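Side-chain contact in probable L,D-transpeptidase 3 (Mycobacterium tuberculosis, PDB 6D4K), which probably acts as an acyltransferase of cell-wall biogenesis, perhaps anchoring proteins to peptidoglycan, and is acylated by the beta-lactam faropenem: residues 43-48 / 100-105. Residues are numbered along the deposited sequence; the frame is centred on the assembly and turned at random.
Sequences HPVVVT and VELSVG
The two methyls of Val45 divide between partners, CG2 against Leu102 and CG1 against both Leu102 and Val104, a compact example of how two beta-sheets are joined face to face through branched aliphatic side chains. Just ahead of it the chain is tied down locally: the His43 ring donates from ND1 to Pro44 O over 2.7 Å, in the ring plane and onto a carbonyl lone pair, while His43 O accepts from Trp94. Val45 CG2, which stands opposite the carbonyl carbon, reaches tip to tip toward Leu102 and lies 3.9 Å from Leu102 CD1; Leu102 CD2 sits at 4.1 Å from both Val45 CG1 and Val45 CG2, so CD2 faces both methyls while CD1 leans on CG2. Val45 CG1, trans to its own backbone N (chi1 179°), passes alongside Val104, 4.0 Å from Val104 CG2. Two residues on, the Val47 and Val104 side chains likewise pass each other, running opposite ways, with Val47 CG2 3.9 Å from Val104 CG1. Val104 thus gives one methyl to each valine, and Val66 also touches it and Val47. The strands run in roughly the same direction, 32° apart, their axes 9.9 Å away at closest approach. Strand 45-49 belongs to the antiparallel sheet, bonded through its backbone to strands 28-32 and 85-90, and strand 99-104 to the mixed one, an arrangement consistent with the beta-sandwich of a bacterial Ig-like domain. All four touching side chains are buried hydrocarbon, so cohesion here rests on dispersion and the exclusion of water, while the strands' backbone hydrogen bonds run within their own sheets.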
ATOM      1  N   HIS A  43      -3.381   6.423  -5.988  1.00 14.50           N
ATOM      2  CA  HIS A  43      -2.089   6.364  -6.665  1.00 15.42           C
ATOM      3  C   HIS A  43      -1.459   7.756  -6.725  1.00 14.95           C
ATOM      4  O   HIS A  43      -2.115   8.706  -7.165  1.00 15.94           O
ATOM      5  CB  HIS A  43      -2.219   5.789  -8.075  1.00 15.47           C
ATOM      6  CG  HIS A  43      -0.915   5.284  -8.647  1.00 14.99           C
ATOM      7  ND1 HIS A  43       0.139   6.120  -8.948  1.00 14.48           N
ATOM      8  CD2 HIS A  43      -0.501   4.031  -8.972  1.00 14.85           C
ATOM      9  CE1 HIS A  43       1.145   5.405  -9.423  1.00 15.60           C
ATOM     10  NE2 HIS A  43       0.779   4.136  -9.457  1.00 16.03           N
ATOM     11  N   PRO A  44      -0.204   7.917  -6.315  1.00 13.94           N
ATOM     12  CA  PRO A  44       0.441   9.229  -6.423  1.00 15.36           C
ATOM     13  C   PRO A  44       0.808   9.558  -7.863  1.00 14.47           C
ATOM     14  O   PRO A  44       0.820   8.711  -8.759  1.00 16.40           O
ATOM     15  CB  PRO A  44       1.695   9.066  -5.559  1.00 16.48           C
ATOM     16  CG  PRO A  44       2.013   7.591  -5.640  1.00 19.66           C
ATOM     17  CD  PRO A  44       0.643   6.926  -5.625  1.00 16.18           C
ATOM     18  N   VAL A  45       1.125  10.825  -8.080  1.00 14.87           N
ATOM     19  CA  VAL A  45       1.691  11.274  -9.343  1.00 14.35           C
ATOM     20  C   VAL A  45       3.203  11.349  -9.155  1.00 15.73           C
ATOM     21  O   VAL A  45       3.699  12.136  -8.341  1.00 17.27           O
ATOM     22  CB  VAL A  45       1.093  12.611  -9.790  1.00 16.12           C
ATOM     23  CG1 VAL A  45       1.740  13.036 -11.098  1.00 17.21           C
ATOM     24  CG2 VAL A  45      -0.433  12.479  -9.935  1.00 17.88           C
ATOM     25  N   VAL A  46       3.938  10.518  -9.879  1.00 16.34           N
ATOM     26  CA  VAL A  46       5.374  10.351  -9.661  1.00 16.72           C
ATOM     27  C   VAL A  46       6.113  10.953 -10.851  1.00 17.23           C
ATOM     28  O   VAL A  46       5.933  10.511 -11.994  1.00 17.62           O
ATOM     29  CB  VAL A  46       5.756   8.878  -9.448  1.00 17.44           C
ATOM     30  CG1 VAL A  46       7.234   8.758  -9.044  1.00 20.20           C
ATOM     31  CG2 VAL A  46       4.849   8.243  -8.399  1.00 20.25           C
ATOM     32  N   VAL A  47       6.944  11.952 -10.581  1.00 16.99           N
ATOM     33  CA  VAL A  47       7.613  12.727 -11.611  1.00 17.10           C
ATOM     34  C   VAL A  47       9.103  12.386 -11.559  1.00 17.81           C
ATOM     35  O   VAL A  47       9.756  12.588 -10.531  1.00 18.42           O
ATOM     36  CB  VAL A  47       7.388  14.236 -11.411  1.00 17.69           C
ATOM     37  CG1 VAL A  47       8.090  15.002 -12.527  1.00 19.32           C
ATOM     38  CG2 VAL A  47       5.875  14.577 -11.346  1.00 18.15           C
ATOM     39  N   THR A  48       9.637  11.858 -12.659  1.00 17.93           N
ATOM     40  CA  THR A  48      11.048  11.489 -12.754  1.00 18.41           C
ATOM     41  C   THR A  48      11.753  12.508 -13.633  1.00 19.14           C
ATOM     42  O   THR A  48      11.339  12.743 -14.776  1.00 21.47           O
ATOM     43  CB  THR A  48      11.202  10.085 -13.341  1.00 20.01           C
ATOM     44  OG1 THR A  48      10.600   9.141 -12.449  1.00 22.89           O
ATOM     45  CG2 THR A  48      12.692   9.745 -13.529  1.00 23.82           C
ATOM     46  N   VAL A 100      -9.099  10.158 -14.997  1.00 19.71           N
ATOM     47  CA  VAL A 100      -8.542  11.357 -14.387  1.00 19.70           C
ATOM     48  C   VAL A 100      -7.655  12.024 -15.423  1.00 18.37           C
ATOM     49  O   VAL A 100      -6.744  11.396 -15.966  1.00 18.99           O
ATOM     50  CB  VAL A 100      -7.738  11.023 -13.117  1.00 18.80           C
ATOM     51  CG1 VAL A 100      -7.108  12.291 -12.550  1.00 21.00           C
ATOM     52  CG2 VAL A 100      -8.627  10.353 -12.069  1.00 20.21           C
ATOM     53  N   GLU A 101      -7.946  13.282 -15.742  1.00 20.90           N
ATOM     54  CA  GLU A 101      -7.056  14.053 -16.594  1.00 22.17           C
ATOM     55  C   GLU A 101      -5.932  14.628 -15.753  1.00 20.15           C
ATOM     56  O   GLU A 101      -6.144  15.078 -14.625  1.00 22.49           O
ATOM     57  CB  GLU A 101      -7.808  15.175 -17.301  1.00 27.90           C
ATOM     58  CG  GLU A 101      -8.968  14.682 -18.134  1.00 34.54           C
ATOM     59  CD  GLU A 101      -9.572  15.782 -18.975  1.00 47.47           C
ATOM     60  OE1 GLU A 101      -8.815  16.426 -19.732  1.00 52.66           O
ATOM     61  OE2 GLU A 101     -10.797  16.009 -18.874  1.00 53.12           O
ATOM     62  N   LEU A 102      -4.732  14.626 -16.310  1.00 20.13           N
ATOM     63  CA  LEU A 102      -3.555  15.003 -15.553  1.00 23.10           C
ATOM     64  C   LEU A 102      -2.694  15.927 -16.400  1.00 24.15           C
ATOM     65  O   LEU A 102      -2.380  15.608 -17.552  1.00 27.03           O
ATOM     66  CB  LEU A 102      -2.791  13.733 -15.166  1.00 25.85           C
ATOM     67  CG  LEU A 102      -1.612  13.848 -14.231  1.00 24.61           C
ATOM     68  CD1 LEU A 102      -2.034  14.446 -12.900  1.00 26.34           C
ATOM     69  CD2 LEU A 102      -1.053  12.472 -14.016  1.00 21.61           C
ATOM     70  N   SER A 103      -2.328  17.076 -15.842  1.00 22.64           N
ATOM     71  CA  SER A 103      -1.291  17.922 -16.417  1.00 22.97           C
ATOM     72  C   SER A 103      -0.164  18.041 -15.406  1.00 21.94           C
ATOM     73  O   SER A 103      -0.408  18.256 -14.213  1.00 24.94           O
ATOM     74  CB  SER A 103      -1.834  19.305 -16.799  1.00 29.51           C
ATOM     75  OG  SER A 103      -2.712  19.213 -17.912  1.00 37.85           O
ATOM     76  N   VAL A 104       1.067  17.880 -15.877  1.00 22.22           N
ATOM     77  CA  VAL A 104       2.260  18.041 -15.061  1.00 22.39           C
ATOM     78  C   VAL A 104       3.175  18.952 -15.862  1.00 24.03           C
ATOM     79  O   VAL A 104       3.741  18.527 -16.876  1.00 26.15           O
ATOM     80  CB  VAL A 104       2.934  16.690 -14.763  1.00 21.16           C
ATOM     81  CG1 VAL A 104       4.223  16.882 -13.980  1.00 19.99           C
ATOM     82  CG2 VAL A 104       1.966  15.751 -14.019  1.00 23.64           C
ATOM     83  N   GLY A 105       3.280  20.213 -15.447  1.00 30.86           N
ATOM     84  CA  GLY A 105       4.088  21.182 -16.170  1.00 37.98           C
ATOM     85  C   GLY A 105       3.880  21.196 -17.676  1.00 45.12           C
ATOM     86  O   GLY A 105       4.825  20.973 -18.444  1.00 49.75           O
TER